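Local coordinates for protein 6-phosphofructokinase isozyme 2 (Escherichia coli, PDB 3UMO) that catalyses the ATP-dependent phosphorylation of fructose 6-phosphate to fructose 1,6-bisphosphate, the first committing step of glycolysis, at residues A[10-22]-A[88-100]. Residues are numbered along the deposited sequence; the frame is centred on the assembly and turned at random.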
loop_
_atom_site.group_PDB
_atom_site.type_symbol
_atom_site.label_atom_id
_atom_site.label_comp_id
_atom_site.label_asym_id
_atom_site.label_seq_id
_atom_site.Cartn_x
_atom_site.Cartn_y
_atom_site.Cartn_z
ATOM N N ALA A 10 -4.350 5.219 30.215
ATOM C CA ALA A 10 -3.301 4.958 29.232
ATOM C C ALA A 10 -3.003 6.188 28.388
ATOM O O ALA A 10 -3.391 6.251 27.220
ATOM C CB ALA A 10 -3.688 3.787 28.331
ATOM N N PRO A 11 -2.316 7.179 28.975
ATOM C CA PRO A 11 -1.932 8.352 28.182
ATOM C C PRO A 11 -0.749 8.042 27.273
ATOM O O PRO A 11 -0.132 6.981 27.372
ATOM C CB PRO A 11 -1.502 9.359 29.245
ATOM C CG PRO A 11 -1.015 8.528 30.372
ATOM C CD PRO A 11 -1.886 7.293 30.379
ATOM N N SER A 12 -0.420 8.978 26.394
ATOM C CA SER A 12 0.775 8.816 25.586
ATOM C C SER A 12 1.385 10.151 25.202
ATOM O O SER A 12 0.708 11.184 25.212
ATOM C CB SER A 12 0.480 7.987 24.329
ATOM O OG SER A 12 -0.513 8.598 23.530
ATOM N N LEU A 13 2.676 10.120 24.887
ATOM C CA LEU A 13 3.340 11.255 24.265
ATOM C C LEU A 13 3.509 10.885 22.802
ATOM O O LEU A 13 4.375 10.083 22.453
ATOM C CB LEU A 13 4.710 11.518 24.893
ATOM C CG LEU A 13 5.470 12.702 24.284
ATOM C CD1 LEU A 13 4.771 13.999 24.652
ATOM C CD2 LEU A 13 6.921 12.722 24.754
ATOM N N ASP A 14 2.668 11.448 21.946
ATOM C CA ASP A 14 2.648 11.030 20.552
ATOM C C ASP A 14 3.655 11.802 19.714
ATOM O O ASP A 14 3.889 12.992 19.935
ATOM C CB ASP A 14 1.238 11.158 19.962
ATOM C CG ASP A 14 0.242 10.229 20.629
ATOM O OD1 ASP A 14 0.679 9.228 21.238
ATOM O OD2 ASP A 14 -0.974 10.496 20.543
ATOM N N SER A 15 4.262 11.104 18.763
ATOM C CA SER A 15 5.183 11.729 17.824
ATOM C C SER A 15 4.487 11.862 16.485
ATOM O O SER A 15 3.939 10.891 15.975
ATOM C CB SER A 15 6.441 10.875 17.646
ATOM O OG SER A 15 7.248 10.885 18.806
ATOM N N ALA A 16 4.500 13.063 15.918
ATOM C CA ALA A 16 3.995 13.255 14.564
ATOM C C ALA A 16 5.180 13.539 13.653
ATOM O O ALA A 16 5.933 14.494 13.870
ATOM C CB ALA A 16 3.000 14.402 14.509
ATOM N N THR A 17 5.350 12.702 12.637
ATOM C CA THR A 17 6.476 12.855 11.728
ATOM C C THR A 17 6.033 12.825 10.269
ATOM O O THR A 17 4.893 12.446 9.958
ATOM C CB THR A 17 7.541 11.767 11.974
ATOM O OG1 THR A 17 8.685 12.026 11.153
ATOM C CG2 THR A 17 6.987 10.380 11.653
ATOM N N ILE A 18 6.943 13.222 9.383
ATOM C CA ILE A 18 6.663 13.321 7.958
ATOM C C ILE A 18 7.694 12.511 7.175
ATOM O O ILE A 18 8.877 12.498 7.524
ATOM C CB ILE A 18 6.708 14.799 7.499
ATOM C CG1 ILE A 18 5.641 15.618 8.235
ATOM C CG2 ILE A 18 6.494 14.911 6.011
ATOM C CD1 ILE A 18 5.821 17.131 8.087
ATOM N N THR A 19 7.242 11.831 6.124
ATOM C CA THR A 19 8.148 11.099 5.239
ATOM C C THR A 19 7.621 11.213 3.799
ATOM O O THR A 19 6.422 11.392 3.594
ATOM C CB THR A 19 8.314 9.624 5.717
ATOM O OG1 THR A 19 9.491 9.042 5.132
ATOM C CG2 THR A 19 7.089 8.792 5.367
ATOM N N PRO A 20 8.511 11.165 2.793
ATOM C CA PRO A 20 8.022 11.411 1.426
ATOM C C PRO A 20 7.159 10.291 0.855
ATOM O O PRO A 20 6.161 10.567 0.189
ATOM C CB PRO A 20 9.317 11.532 0.607
ATOM C CG PRO A 20 10.362 11.904 1.601
ATOM C CD PRO A 20 9.982 11.178 2.860
ATOM N N GLN A 21 7.536 9.045 1.103
ATOM C CA GLN A 21 6.817 7.915 0.530
ATOM C C GLN A 21 6.653 6.835 1.588
ATOM O O GLN A 21 7.370 6.823 2.593
ATOM C CB GLN A 21 7.579 7.350 -0.680
ATOM C CG GLN A 21 7.874 8.359 -1.795
ATOM C CD GLN A 21 6.724 8.518 -2.773
ATOM O OE1 GLN A 21 5.724 7.801 -2.695
ATOM N NE2 GLN A 21 6.858 9.464 -3.704
ATOM N N ILE A 22 5.705 5.931 1.377
ATOM C CA ILE A 22 5.603 4.774 2.254
ATOM C C ILE A 22 5.689 3.483 1.452
ATOM O O ILE A 22 4.983 3.285 0.458
ATOM C CB ILE A 22 4.351 4.814 3.170
ATOM C CG1 ILE A 22 4.357 3.612 4.130
ATOM C CG2 ILE A 22 3.073 4.867 2.350
ATOM C CD1 ILE A 22 3.425 3.789 5.319
ATOM N N TRP A 88 7.775 4.317 32.061
ATOM C CA TRP A 88 7.774 5.594 31.348
ATOM C C TRP A 88 6.612 5.736 30.359
ATOM O O TRP A 88 6.200 4.767 29.712
ATOM C CB TRP A 88 9.121 5.838 30.641
ATOM C CG TRP A 88 9.294 5.075 29.351
ATOM C CD1 TRP A 88 8.807 5.416 28.114
ATOM C CD2 TRP A 88 10.021 3.854 29.172
ATOM N NE1 TRP A 88 9.178 4.472 27.185
ATOM C CE2 TRP A 88 9.924 3.509 27.806
ATOM C CE3 TRP A 88 10.737 3.022 30.033
ATOM C CZ2 TRP A 88 10.522 2.359 27.287
ATOM C CZ3 TRP A 88 11.330 1.883 29.514
ATOM C CH2 TRP A 88 11.218 1.562 28.155
ATOM N N THR A 89 6.096 6.957 30.243
ATOM C CA THR A 89 4.975 7.258 29.353
ATOM C C THR A 89 5.291 6.844 27.914
ATOM O O THR A 89 6.298 7.274 27.346
ATOM C CB THR A 89 4.612 8.762 29.416
ATOM O OG1 THR A 89 4.129 9.072 30.731
ATOM C CG2 THR A 89 3.538 9.118 28.383
ATOM N N ARG A 90 4.431 5.997 27.349
ATOM C CA ARG A 90 4.654 5.409 26.028
ATOM C C ARG A 90 4.303 6.369 24.895
ATOM O O ARG A 90 3.623 7.374 25.108
ATOM C CB ARG A 90 3.858 4.107 25.880
ATOM C CG ARG A 90 4.335 2.976 26.778
ATOM C CD ARG A 90 5.788 2.620 26.493
ATOM N NE ARG A 90 6.169 1.326 27.064
ATOM C CZ ARG A 90 6.806 1.170 28.222
ATOM N NH1 ARG A 90 7.112 -0.048 28.650
ATOM N NH2 ARG A 90 7.139 2.229 28.951
ATOM N N GLN A 91 4.769 6.044 23.692
ATOM C CA GLN A 91 4.610 6.918 22.535
ATOM C C GLN A 91 3.906 6.219 21.379
ATOM O O GLN A 91 4.294 5.112 20.989
ATOM C CB GLN A 91 5.978 7.383 22.038
ATOM C CG GLN A 91 6.865 8.041 23.087
ATOM C CD GLN A 91 7.832 9.038 22.465
ATOM O OE1 GLN A 91 9.044 8.947 22.648
ATOM N NE2 GLN A 91 7.290 9.997 21.717
ATOM N N ASN A 92 2.874 6.860 20.830
ATOM C CA ASN A 92 2.298 6.400 19.569
ATOM C C ASN A 92 2.875 7.221 18.420
ATOM O O ASN A 92 3.425 8.300 18.642
ATOM C CB ASN A 92 0.768 6.475 19.582
ATOM C CG ASN A 92 0.154 5.514 20.567
ATOM O OD1 ASN A 92 0.724 4.461 20.847
ATOM N ND2 ASN A 92 -1.003 5.872 21.109
ATOM N N LEU A 93 2.761 6.706 17.201
ATOM C CA LEU A 93 3.373 7.370 16.056
ATOM C C LEU A 93 2.363 7.715 14.972
ATOM O O LEU A 93 1.617 6.847 14.503
ATOM C CB LEU A 93 4.493 6.511 15.459
ATOM C CG LEU A 93 5.295 7.165 14.326
ATOM C CD1 LEU A 93 6.038 8.400 14.818
ATOM C CD2 LEU A 93 6.260 6.177 13.666
ATOM N N HIS A 94 2.364 8.987 14.574
ATOM C CA HIS A 94 1.536 9.487 13.486
ATOM C C HIS A 94 2.469 9.828 12.336
ATOM O O HIS A 94 3.366 10.659 12.487
ATOM C CB HIS A 94 0.783 10.745 13.940
ATOM C CG HIS A 94 -0.062 11.377 12.875
ATOM N ND1 HIS A 94 0.456 12.237 11.927
ATOM C CD2 HIS A 94 -1.388 11.297 12.627
ATOM C CE1 HIS A 94 -0.520 12.646 11.132
ATOM N NE2 HIS A 94 -1.647 12.091 11.536
ATOM N N VAL A 95 2.270 9.191 11.186
ATOM C CA VAL A 95 3.129 9.450 10.034
ATOM C C VAL A 95 2.355 10.060 8.875
ATOM O O VAL A 95 1.412 9.456 8.360
ATOM C CB VAL A 95 3.798 8.155 9.525
ATOM C CG1 VAL A 95 4.765 8.469 8.378
ATOM C CG2 VAL A 95 4.510 7.437 10.652
ATOM N N HIS A 96 2.759 11.253 8.451
ATOM C CA HIS A 96 2.180 11.851 7.255
ATOM C C HIS A 96 3.045 11.522 6.040
ATOM O O HIS A 96 4.255 11.742 6.060
ATOM C CB HIS A 96 2.079 13.362 7.401
ATOM C CG HIS A 96 1.468 14.029 6.210
ATOM N ND1 HIS A 96 0.103 14.163 6.060
ATOM C CD2 HIS A 96 2.025 14.559 5.099
ATOM C CE1 HIS A 96 -0.151 14.773 4.912
ATOM N NE2 HIS A 96 1.001 15.019 4.310
ATOM N N VAL A 97 2.427 10.981 4.990
ATOM C CA VAL A 97 3.144 10.683 3.754
ATOM C C VAL A 97 2.918 11.807 2.740
ATOM O O VAL A 97 1.798 12.025 2.273
ATOM C CB VAL A 97 2.733 9.317 3.167
ATOM C CG1 VAL A 97 3.601 8.993 1.970
ATOM C CG2 VAL A 97 2.857 8.227 4.227
ATOM N N GLU A 98 3.989 12.518 2.394
ATOM C CA GLU A 98 3.868 13.704 1.547
ATOM C C GLU A 98 3.323 13.408 0.149
ATOM O O GLU A 98 2.513 14.174 -0.372
ATOM C CB GLU A 98 5.202 14.453 1.444
ATOM C CG GLU A 98 5.059 15.975 1.322
ATOM C CD GLU A 98 4.932 16.666 2.675
ATOM O OE1 GLU A 98 3.828 16.649 3.258
ATOM O OE2 GLU A 98 5.943 17.223 3.157
ATOM N N ALA A 99 3.745 12.300 -0.449
ATOM C CA ALA A 99 3.354 12.008 -1.833
ATOM C C ALA A 99 1.852 11.741 -2.015
ATOM O O ALA A 99 1.280 12.052 -3.064
ATOM C CB ALA A 99 4.173 10.859 -2.382
ATOM N N SER A 100 1.220 11.173 -0.998
ATOM C CA SER A 100 -0.188 10.788 -1.097
ATOM C C SER A 100 -1.102 11.658 -0.241
ATOM O O SER A 100 -2.314 11.704 -0.462
ATOM C CB SER A 100 -0.344 9.337 -0.654
ATOM O OG SER A 100 0.087 9.195 0.683
HETATM O O HOH W 1 1.777 5.607 28.818
HETATM O O HOH W 2 -2.593 8.417 20.554
HETATM O O HOH W 3 2.577 13.677 11.109
#
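D14 and N92 lie alongside each other at the start of the parallel pairing of strands 12-19 and 93-97, neighbours in the four-stranded lid sheet of this ribokinase-family enzyme, within the substrate-binding site. D14 OD1 accepts from two donors on opposite faces of its carboxylate: S12 OG at 2.7 Å on the syn side and, more loosely, N92 N at 3.3 Å on the anti side. The carboxylate and the N92 amide are turned only 26° apart, and a water links D14 OD2 to N92 ND2, while N92 OD1 takes the backbone N-H of M108. With an alanine here in place of D14, S12 OG and N92 N would probably lose their common acceptor, and the water on N92 ND2 its second mooring.

Further along, a regular parallel ladder pairs S15-T19 with L93-V97, its H94 N to S15 O bond (2.8 Å) nearly straight. The close-packed face carries S15, T17, T19, L93, V95 and V97. At T17 a chi1 of -174° swings OG1 away from the backbone N to T31 O and leaves CG2 to meet L93 CD1 at 3.9 Å; L93 also packs on L93 of the second subunit. The other face, with I18 exposed, is looser and wetter: a water bridges T17 O and H94 ND1. The chemistry thus divides between the two faces: methyl and leucine packing on one, reaching the second subunit through L93, and on the other a hydrated polar group, D14 and N92 with S12 beside them, within the substrate-binding site.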